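Local coordinates for cell envelope-related transcriptional attenuator domain-containing protein (Eubacterium siraeum, PDB 4OBM) that is of unknown function but belongs to the LytR-CpsA-Psr family, once seen as transcriptional attenuators, whose characterised members attach anionic glycopolymers to bacterial cell walls, at residues A[132-137]-A[152-157]; A[168-173]-A[230-235]; A[187-192]-A[215-220]. All coordinates share one frame; numbering follows the deposited sequence.

Contact 1: residues A[132-137]-A[152-157]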
loop_
_atom_site.group_PDB
_atom_site.type_symbol
_atom_site.label_atom_id
_atom_site.label_comp_id
_atom_site.label_asym_id
_atom_site.label_seq_id
_atom_site.Cartn_x
_atom_site.Cartn_y
_atom_site.Cartn_z
ATOM N N THR A 132 23.430 13.570 10.823
ATOM C CA THR A 132 22.554 13.293 11.967
ATOM C C THR A 132 22.544 11.804 12.271
ATOM O O THR A 132 22.873 10.987 11.401
ATOM C CB THR A 132 21.110 13.784 11.743
ATOM O OG1 THR A 132 20.485 13.004 10.721
ATOM C CG2 THR A 132 21.024 15.263 11.436
ATOM N N VAL A 133 22.153 11.448 13.506
ATOM C CA VAL A 133 22.028 10.052 13.890
ATOM C C VAL A 133 20.566 9.821 14.331
ATOM O O VAL A 133 20.015 10.608 15.105
ATOM C CB VAL A 133 23.114 9.555 14.899
ATOM C CG1 VAL A 133 22.972 10.173 16.287
ATOM C CG2 VAL A 133 23.157 8.031 14.970
ATOM N N THR A 134 19.919 8.809 13.718
ATOM C CA THR A 134 18.540 8.393 13.990
ATOM C C THR A 134 18.615 7.177 14.895
ATOM O O THR A 134 19.224 6.179 14.508
ATOM C CB THR A 134 17.786 8.101 12.668
ATOM O OG1 THR A 134 17.850 9.233 11.809
ATOM C CG2 THR A 134 16.325 7.685 12.891
ATOM N N ILE A 135 18.035 7.264 16.108
ATOM C CA ILE A 135 18.066 6.156 17.076
ATOM C C ILE A 135 16.683 5.572 17.270
ATOM O O ILE A 135 15.835 6.215 17.875
ATOM C CB ILE A 135 18.672 6.526 18.477
ATOM C CG1 ILE A 135 19.765 7.627 18.462
ATOM C CG2 ILE A 135 19.054 5.279 19.299
ATOM C CD1 ILE A 135 21.056 7.299 17.846
ATOM N N ILE A 136 16.491 4.321 16.836
ATOM C CA ILE A 136 15.261 3.550 17.037
ATOM C C ILE A 136 15.637 2.387 17.968
ATOM O O ILE A 136 16.489 1.569 17.622
ATOM C CB ILE A 136 14.621 3.101 15.699
ATOM C CG1 ILE A 136 14.176 4.345 14.872
ATOM C CG2 ILE A 136 13.436 2.149 15.945
ATOM C CD1 ILE A 136 14.061 4.137 13.395
ATOM N N LYS A 137 15.056 2.359 19.170
ATOM C CA LYS A 137 15.392 1.326 20.143
ATOM C C LYS A 137 14.642 0.041 19.845
ATOM O O LYS A 137 13.625 0.047 19.148
ATOM C CB LYS A 137 15.136 1.797 21.588
ATOM C CG LYS A 137 15.927 3.048 21.985
ATOM C CD LYS A 137 17.381 2.776 22.303
ATOM C CE LYS A 137 18.062 4.026 22.788
ATOM N NZ LYS A 137 19.535 3.838 22.891
ATOM N N LEU A 152 9.891 4.129 8.842
ATOM C CA LEU A 152 9.421 3.653 7.554
ATOM C C LEU A 152 10.315 4.070 6.369
ATOM O O LEU A 152 10.362 3.349 5.360
ATOM C CB LEU A 152 8.001 4.201 7.359
ATOM C CG LEU A 152 7.066 3.448 6.412
ATOM C CD1 LEU A 152 6.738 2.053 6.934
ATOM C CD2 LEU A 152 5.778 4.254 6.171
ATOM N N THR A 153 10.987 5.235 6.490
ATOM C CA THR A 153 11.776 5.831 5.431
ATOM C C THR A 153 13.313 5.819 5.667
ATOM O O THR A 153 14.017 6.552 4.962
ATOM C CB THR A 153 11.299 7.277 5.178
ATOM O OG1 THR A 153 11.520 8.057 6.344
ATOM C CG2 THR A 153 9.837 7.345 4.785
ATOM N N LEU A 154 13.841 4.975 6.592
ATOM C CA LEU A 154 15.288 4.895 6.809
ATOM C C LEU A 154 16.012 4.449 5.537
ATOM O O LEU A 154 15.652 3.425 4.940
ATOM C CB LEU A 154 15.659 3.950 7.953
ATOM C CG LEU A 154 15.547 4.460 9.370
ATOM C CD1 LEU A 154 15.619 3.297 10.325
ATOM C CD2 LEU A 154 16.622 5.501 9.686
ATOM N N PRO A 155 17.060 5.189 5.132
ATOM C CA PRO A 155 17.789 4.821 3.903
ATOM C C PRO A 155 18.583 3.511 4.042
ATOM O O PRO A 155 18.929 2.895 3.030
ATOM C CB PRO A 155 18.722 6.021 3.679
ATOM C CG PRO A 155 18.163 7.139 4.541
ATOM C CD PRO A 155 17.593 6.433 5.723
ATOM N N ASP A 156 18.855 3.087 5.300
ATOM C CA ASP A 156 19.599 1.879 5.645
ATOM C C ASP A 156 19.184 1.334 7.011
ATOM O O ASP A 156 19.292 2.034 8.029
ATOM C CB ASP A 156 21.118 2.149 5.623
ATOM C CG ASP A 156 21.977 0.915 5.820
ATOM O OD1 ASP A 156 21.802 -0.060 5.055
ATOM O OD2 ASP A 156 22.838 0.933 6.726
ATOM N N TYR A 157 18.760 0.058 7.019
ATOM C CA TYR A 157 18.339 -0.682 8.204
ATOM C C TYR A 157 19.472 -1.583 8.779
ATOM O O TYR A 157 19.235 -2.344 9.727
ATOM C CB TYR A 157 17.099 -1.537 7.862
ATOM C CG TYR A 157 15.865 -0.717 7.549
ATOM C CD1 TYR A 157 15.085 -0.176 8.568
ATOM C CD2 TYR A 157 15.475 -0.479 6.236
ATOM C CE1 TYR A 157 13.970 0.608 8.288
ATOM C CE2 TYR A 157 14.345 0.288 5.943
ATOM C CZ TYR A 157 13.600 0.836 6.974
ATOM O OH TYR A 157 12.490 1.599 6.698
#
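T134 and I136 are anchored through their main chains, which are hydrogen-bonded to Y125 and I123 of the neighbouring strand, and both point their side chains at L154. Between the two segments the meeting is wholly of apolar atoms. L154 divides its two methyls between the two strand residues. Its CD1 meets CD1 of I136 at 3.5 Å, the closest approach, and these side chains reach toward one another tip to tip. The other branch, CD2, lies 3.9 Å from T134 CG2, and here the two side chains run alongside with opposed directions. In T134 the methyl is anti to the backbone N, with OG1 beside that N (chi1 -55°), so carbon is what L154 meets. The strand belongs to the beta hairpin of strands 123-127 and 132-139, while L154 sits in the loop that follows helix 145-152. The main chains stay apart, T134 CA and L154 CA being 8.6 Å from each other, and the side chains span the gap, burying 103 Å². Within the loop, L154 CB rests 3.7 Å above one face of the Y157 ring, toward its rim. That ring is tethered by the hydrogen bond of Y157 OH to Y151 O, and P155 and D156 touch Y125 of the partner strand.

Contact 2: residues A[168-173]-A[230-235]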
loop_
_atom_site.group_PDB
_atom_site.type_symbol
_atom_site.label_atom_id
_atom_site.label_comp_id
_atom_site.label_asym_id
_atom_site.label_seq_id
_atom_site.Cartn_x
_atom_site.Cartn_y
_atom_site.Cartn_z
ATOM N N LEU A 168 9.719 -4.264 5.613
ATOM C CA LEU A 168 9.446 -3.400 6.762
ATOM C C LEU A 168 8.217 -2.551 6.477
ATOM O O LEU A 168 7.297 -2.518 7.295
ATOM C CB LEU A 168 10.689 -2.512 7.065
ATOM C CG LEU A 168 10.780 -1.746 8.398
ATOM C CD1 LEU A 168 10.133 -0.372 8.315
ATOM C CD2 LEU A 168 10.348 -2.603 9.605
ATOM N N ASN A 169 8.175 -1.901 5.291
ATOM C CA ASN A 169 7.044 -1.080 4.905
ATOM C C ASN A 169 5.751 -1.911 4.836
ATOM O O ASN A 169 4.738 -1.489 5.409
ATOM C CB ASN A 169 7.337 -0.367 3.590
ATOM C CG ASN A 169 8.061 0.951 3.762
ATOM O OD1 ASN A 169 7.556 1.998 3.376
ATOM N ND2 ASN A 169 9.230 0.952 4.404
ATOM N N ALA A 170 5.791 -3.114 4.210
ATOM C CA ALA A 170 4.608 -3.987 4.127
ATOM C C ALA A 170 4.018 -4.294 5.521
ATOM O O ALA A 170 2.824 -4.101 5.743
ATOM C CB ALA A 170 4.962 -5.285 3.408
ATOM N N THR A 171 4.885 -4.707 6.454
ATOM C CA THR A 171 4.604 -5.120 7.819
ATOM C C THR A 171 4.094 -3.953 8.663
ATOM O O THR A 171 3.076 -4.096 9.324
ATOM C CB THR A 171 5.907 -5.718 8.408
ATOM O OG1 THR A 171 6.285 -6.849 7.627
ATOM C CG2 THR A 171 5.767 -6.130 9.860
ATOM N N VAL A 172 4.829 -2.830 8.687
ATOM C CA VAL A 172 4.474 -1.638 9.464
ATOM C C VAL A 172 3.111 -1.065 8.972
ATOM O O VAL A 172 2.263 -0.727 9.800
ATOM C CB VAL A 172 5.633 -0.602 9.400
ATOM C CG1 VAL A 172 5.210 0.766 9.904
ATOM C CG2 VAL A 172 6.844 -1.102 10.173
ATOM N N ILE A 173 2.891 -1.002 7.645
ATOM C CA ILE A 173 1.627 -0.501 7.085
ATOM C C ILE A 173 0.485 -1.490 7.394
ATOM O O ILE A 173 -0.627 -1.036 7.696
ATOM C CB ILE A 173 1.753 -0.124 5.562
ATOM C CG1 ILE A 173 2.715 1.079 5.357
ATOM C CG2 ILE A 173 0.390 0.135 4.873
ATOM C CD1 ILE A 173 2.464 2.368 6.237
ATOM N N PHE A 230 0.286 -9.446 2.658
ATOM C CA PHE A 230 1.248 -8.848 1.758
ATOM C C PHE A 230 2.013 -9.916 1.019
ATOM O O PHE A 230 2.212 -11.018 1.528
ATOM C CB PHE A 230 2.208 -7.863 2.476
ATOM C CG PHE A 230 3.220 -8.447 3.430
ATOM C CD1 PHE A 230 4.413 -8.984 2.960
ATOM C CD2 PHE A 230 3.029 -8.369 4.803
ATOM C CE1 PHE A 230 5.367 -9.502 3.846
ATOM C CE2 PHE A 230 3.978 -8.888 5.691
ATOM C CZ PHE A 230 5.145 -9.448 5.209
ATOM N N TYR A 231 2.434 -9.567 -0.193
ATOM C CA TYR A 231 3.310 -10.334 -1.063
ATOM C C TYR A 231 4.505 -9.434 -1.425
ATOM O O TYR A 231 4.316 -8.245 -1.710
ATOM C CB TYR A 231 2.584 -10.851 -2.321
ATOM C CG TYR A 231 3.540 -11.589 -3.227
ATOM C CD1 TYR A 231 4.015 -12.850 -2.885
ATOM C CD2 TYR A 231 4.100 -10.963 -4.337
ATOM C CE1 TYR A 231 4.994 -13.484 -3.642
ATOM C CE2 TYR A 231 5.082 -11.587 -5.101
ATOM C CZ TYR A 231 5.520 -12.853 -4.753
ATOM O OH TYR A 231 6.466 -13.497 -5.502
ATOM N N ILE A 232 5.729 -9.994 -1.415
ATOM C CA ILE A 232 6.911 -9.200 -1.753
ATOM C C ILE A 232 7.461 -9.650 -3.124
ATOM O O ILE A 232 8.091 -10.699 -3.229
ATOM C CB ILE A 232 8.001 -9.189 -0.645
ATOM C CG1 ILE A 232 7.405 -8.963 0.779
ATOM C CG2 ILE A 232 9.161 -8.211 -0.976
ATOM C CD1 ILE A 232 7.244 -7.491 1.265
ATOM N N PRO A 233 7.247 -8.828 -4.175
ATOM C CA PRO A 233 7.815 -9.146 -5.498
ATOM C C PRO A 233 9.350 -9.256 -5.441
ATOM O O PRO A 233 10.035 -8.353 -4.939
ATOM C CB PRO A 233 7.337 -7.979 -6.381
ATOM C CG PRO A 233 6.219 -7.347 -5.626
ATOM C CD PRO A 233 6.527 -7.537 -4.191
ATOM N N TYR A 234 9.886 -10.401 -5.881
ATOM C CA TYR A 234 11.327 -10.639 -5.777
ATOM C C TYR A 234 12.021 -10.622 -7.132
ATOM O O TYR A 234 11.385 -10.821 -8.169
ATOM C CB TYR A 234 11.615 -11.963 -5.038
ATOM C CG TYR A 234 11.126 -13.200 -5.764
ATOM C CD1 TYR A 234 11.915 -13.828 -6.724
ATOM C CD2 TYR A 234 9.882 -13.756 -5.476
ATOM C CE1 TYR A 234 11.462 -14.957 -7.408
ATOM C CE2 TYR A 234 9.434 -14.906 -6.130
ATOM C CZ TYR A 234 10.225 -15.498 -7.100
ATOM O OH TYR A 234 9.781 -16.618 -7.754
ATOM N N GLY A 235 13.332 -10.442 -7.103
ATOM C CA GLY A 235 14.118 -10.407 -8.328
ATOM C C GLY A 235 15.611 -10.476 -8.130
ATOM O O GLY A 235 16.097 -11.110 -7.189
#
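The end of strand 228-230, an outermost strand of the six-stranded mixed sheet, meets helix 164-181 here through a CH-pi contact. A170 CB stands over one face of the F230 ring, 3.9 Å from the ring centroid and 21° off the ring normal. It is displaced toward the CG side of the ring, and the nearest ring atom is F230 CG, 3.6 Å from A170 CB. With F230 CG between the backbone N and the carbonyl carbon (chi1 70°), the ring is carried to the helix. I232, two residues on, adds a second apolar contact to the same methyl, with I232 CD1 3.8 Å from A170 CB; the one alanine methyl thus meets both F230 and I232. T171 flanks the ring obliquely, its OG1 3.6 Å from F230 CE2. That hydroxyl has its hydrogen bond elsewhere, with K167 O one turn earlier in the helix. The short alanine lets the backbones come near, A170 CA and F230 CA being 6.4 Å apart. Around the contact, I232 also touches P57 of strand 52-58 and L163, Y231 packs on helix 246-256, and from the helix L168 and V172 turn to helix 145-152.

Contact 3: residues A[187-192]-A[215-220]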
loop_
_atom_site.group_PDB
_atom_site.type_symbol
_atom_site.label_atom_id
_atom_site.label_comp_id
_atom_site.label_asym_id
_atom_site.label_seq_id
_atom_site.Cartn_x
_atom_site.Cartn_y
_atom_site.Cartn_z
ATOM N N LYS A 187 -18.281 7.333 9.374
ATOM C CA LYS A 187 -18.128 8.724 9.838
ATOM C C LYS A 187 -16.637 9.059 10.028
ATOM O O LYS A 187 -16.190 10.124 9.583
ATOM C CB LYS A 187 -18.914 8.944 11.148
ATOM C CG LYS A 187 -19.018 10.402 11.581
ATOM C CD LYS A 187 -19.967 10.580 12.757
ATOM C CE LYS A 187 -20.327 12.035 12.945
ATOM N NZ LYS A 187 -21.769 12.303 12.665
ATOM N N THR A 188 -15.879 8.150 10.685
ATOM C CA THR A 188 -14.435 8.269 10.912
ATOM C C THR A 188 -13.702 8.182 9.567
ATOM O O THR A 188 -12.903 9.063 9.246
ATOM C CB THR A 188 -13.969 7.185 11.894
ATOM O OG1 THR A 188 -14.568 7.409 13.174
ATOM C CG2 THR A 188 -12.473 7.153 12.058
ATOM N N LEU A 189 -14.007 7.140 8.766
ATOM C CA LEU A 189 -13.433 6.951 7.435
ATOM C C LEU A 189 -13.709 8.152 6.522
ATOM O O LEU A 189 -12.900 8.412 5.619
ATOM C CB LEU A 189 -13.976 5.669 6.780
ATOM C CG LEU A 189 -13.375 4.342 7.228
ATOM C CD1 LEU A 189 -14.067 3.192 6.524
ATOM C CD2 LEU A 189 -11.862 4.283 6.966
ATOM N N ASP A 190 -14.847 8.877 6.757
ATOM C CA ASP A 190 -15.221 10.087 6.005
ATOM C C ASP A 190 -14.222 11.207 6.264
ATOM O O ASP A 190 -14.005 12.028 5.374
ATOM C CB ASP A 190 -16.638 10.583 6.353
ATOM C CG ASP A 190 -17.789 9.802 5.757
ATOM O OD1 ASP A 190 -17.584 9.127 4.718
ATOM O OD2 ASP A 190 -18.885 9.842 6.338
ATOM N N GLU A 191 -13.631 11.252 7.491
ATOM C CA GLU A 191 -12.599 12.241 7.831
ATOM C C GLU A 191 -11.295 11.883 7.112
ATOM O O GLU A 191 -10.564 12.770 6.697
ATOM C CB GLU A 191 -12.333 12.316 9.349
ATOM C CG GLU A 191 -13.534 12.619 10.238
ATOM C CD GLU A 191 -13.446 12.125 11.678
ATOM O OE1 GLU A 191 -12.381 11.597 12.079
ATOM O OE2 GLU A 191 -14.462 12.248 12.401
ATOM N N TYR A 192 -10.991 10.587 6.985
ATOM C CA TYR A 192 -9.740 10.166 6.352
ATOM C C TYR A 192 -9.780 10.485 4.855
ATOM O O TYR A 192 -8.885 11.162 4.361
ATOM C CB TYR A 192 -9.426 8.676 6.619
ATOM C CG TYR A 192 -9.393 8.264 8.085
ATOM C CD1 TYR A 192 -9.120 9.190 9.090
ATOM C CD2 TYR A 192 -9.597 6.946 8.459
ATOM C CE1 TYR A 192 -9.143 8.828 10.434
ATOM C CE2 TYR A 192 -9.585 6.564 9.800
ATOM C CZ TYR A 192 -9.328 7.505 10.782
ATOM O OH TYR A 192 -9.273 7.118 12.106
ATOM N N ALA A 215 -18.541 -1.683 1.456
ATOM C CA ALA A 215 -17.724 -2.910 1.545
ATOM C C ALA A 215 -16.558 -2.750 2.532
ATOM O O ALA A 215 -16.272 -3.685 3.276
ATOM C CB ALA A 215 -17.180 -3.283 0.178
ATOM N N ILE A 216 -15.871 -1.570 2.517
ATOM C CA ILE A 216 -14.751 -1.269 3.419
ATOM C C ILE A 216 -15.238 -1.380 4.879
ATOM O O ILE A 216 -14.677 -2.172 5.631
ATOM C CB ILE A 216 -14.098 0.114 3.110
ATOM C CG1 ILE A 216 -13.541 0.171 1.673
ATOM C CG2 ILE A 216 -13.007 0.454 4.140
ATOM C CD1 ILE A 216 -13.189 1.595 1.143
ATOM N N VAL A 217 -16.305 -0.651 5.256
ATOM C CA VAL A 217 -16.860 -0.656 6.615
ATOM C C VAL A 217 -17.301 -2.079 6.984
ATOM O O VAL A 217 -17.003 -2.516 8.100
ATOM C CB VAL A 217 -17.992 0.381 6.791
ATOM C CG1 VAL A 217 -18.690 0.248 8.151
ATOM C CG2 VAL A 217 -17.465 1.804 6.599
ATOM N N TYR A 218 -17.926 -2.823 6.038
ATOM C CA TYR A 218 -18.320 -4.202 6.270
ATOM C C TYR A 218 -17.124 -5.033 6.701
ATOM O O TYR A 218 -17.213 -5.706 7.722
ATOM C CB TYR A 218 -18.985 -4.845 5.031
ATOM C CG TYR A 218 -19.261 -6.329 5.204
ATOM C CD1 TYR A 218 -18.264 -7.275 4.986
ATOM C CD2 TYR A 218 -20.516 -6.785 5.582
ATOM C CE1 TYR A 218 -18.493 -8.633 5.202
ATOM C CE2 TYR A 218 -20.762 -8.145 5.783
ATOM C CZ TYR A 218 -19.750 -9.065 5.580
ATOM O OH TYR A 218 -19.981 -10.407 5.744
ATOM N N THR A 219 -16.031 -5.025 5.896
ATOM C CA THR A 219 -14.797 -5.802 6.108
ATOM C C THR A 219 -14.118 -5.463 7.447
ATOM O O THR A 219 -13.623 -6.373 8.120
ATOM C CB THR A 219 -13.847 -5.603 4.903
ATOM O OG1 THR A 219 -14.314 -6.425 3.836
ATOM C CG2 THR A 219 -12.395 -5.966 5.202
ATOM N N LEU A 220 -14.070 -4.175 7.808
ATOM C CA LEU A 220 -13.422 -3.713 9.039
ATOM C C LEU A 220 -14.302 -3.936 10.288
ATOM O O LEU A 220 -13.772 -3.962 11.400
ATOM C CB LEU A 220 -13.044 -2.224 8.931
ATOM C CG LEU A 220 -12.114 -1.809 7.800
ATOM C CD1 LEU A 220 -12.076 -0.293 7.689
ATOM C CD2 LEU A 220 -10.704 -2.381 7.988
#
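L189 is the single side chain through which helix 187-192 touches helix 215-220, and one of its methyls, CD1, makes every close approach. This methyl lies 3.7 Å from V217 CG2 and 3.8 Å from I216 CG2, with L220 CD1 a little farther from L189 CD1 at 4.2 Å. The three partners occupy positions i, i+1 and i+4 of their helix, so the leucine end is met by a triangle of aliphatic groups spanning just over one turn. L189 and V217 pass flank to flank, pointing opposite ways, whereas L189 and I216 run obliquely to one another. In V217 it is the branch anti to the carbonyl carbon, CG2, that faces L189, while CG1 is placed anti to the backbone N (chi1 173°). The packing is tight at that one methyl and slack beyond it. L189 CD2 comes no nearer than 4.6 Å to L220 CD1, and the segment axes stay 11.3 Å apart at an angle of 122° between their N-to-C directions. Such a steep, distant crossing is consistent with one point of contact rather than an interlocked interface, and it buries 120 Å². K187, D190 and E191 lie on exposed parts of the first helix, where D190 OD1 is hydrogen-bonded to Y209 OH. Glycol molecules, probably from the crystallisation liquor, lie about 4 Å from the side chains of L189 and I216, consistent with an approachable surface beside the contact. F181 of helix 164-181 touches both L189 and L220. L220 and T219 also rest on F53 of strand 52-58, and Y192 leads from the first helix to M111 and V112 of helix 102-112.

From the N terminus, contact 1 comes first: it closes a short loop of 14 residues, joining the hairpin to the loop after helix 145-152. The chain then enters helix 164-181, where contact 2 opens, to close 56 residues on at the end of edge strand 228-230 and the loop after it, tying that helix to the sheet edge. Contact 3 opens and closes within that span, joining helix 186-199 to helix 213-220; no two contacts cross. Contacts 1 and 2 adjoin, for L152 O accepts a probable hydrogen bond from N169 ND2 at 2.8 Å. Contact 3 stands apart, its nearest atoms about 10 Å from contact 2.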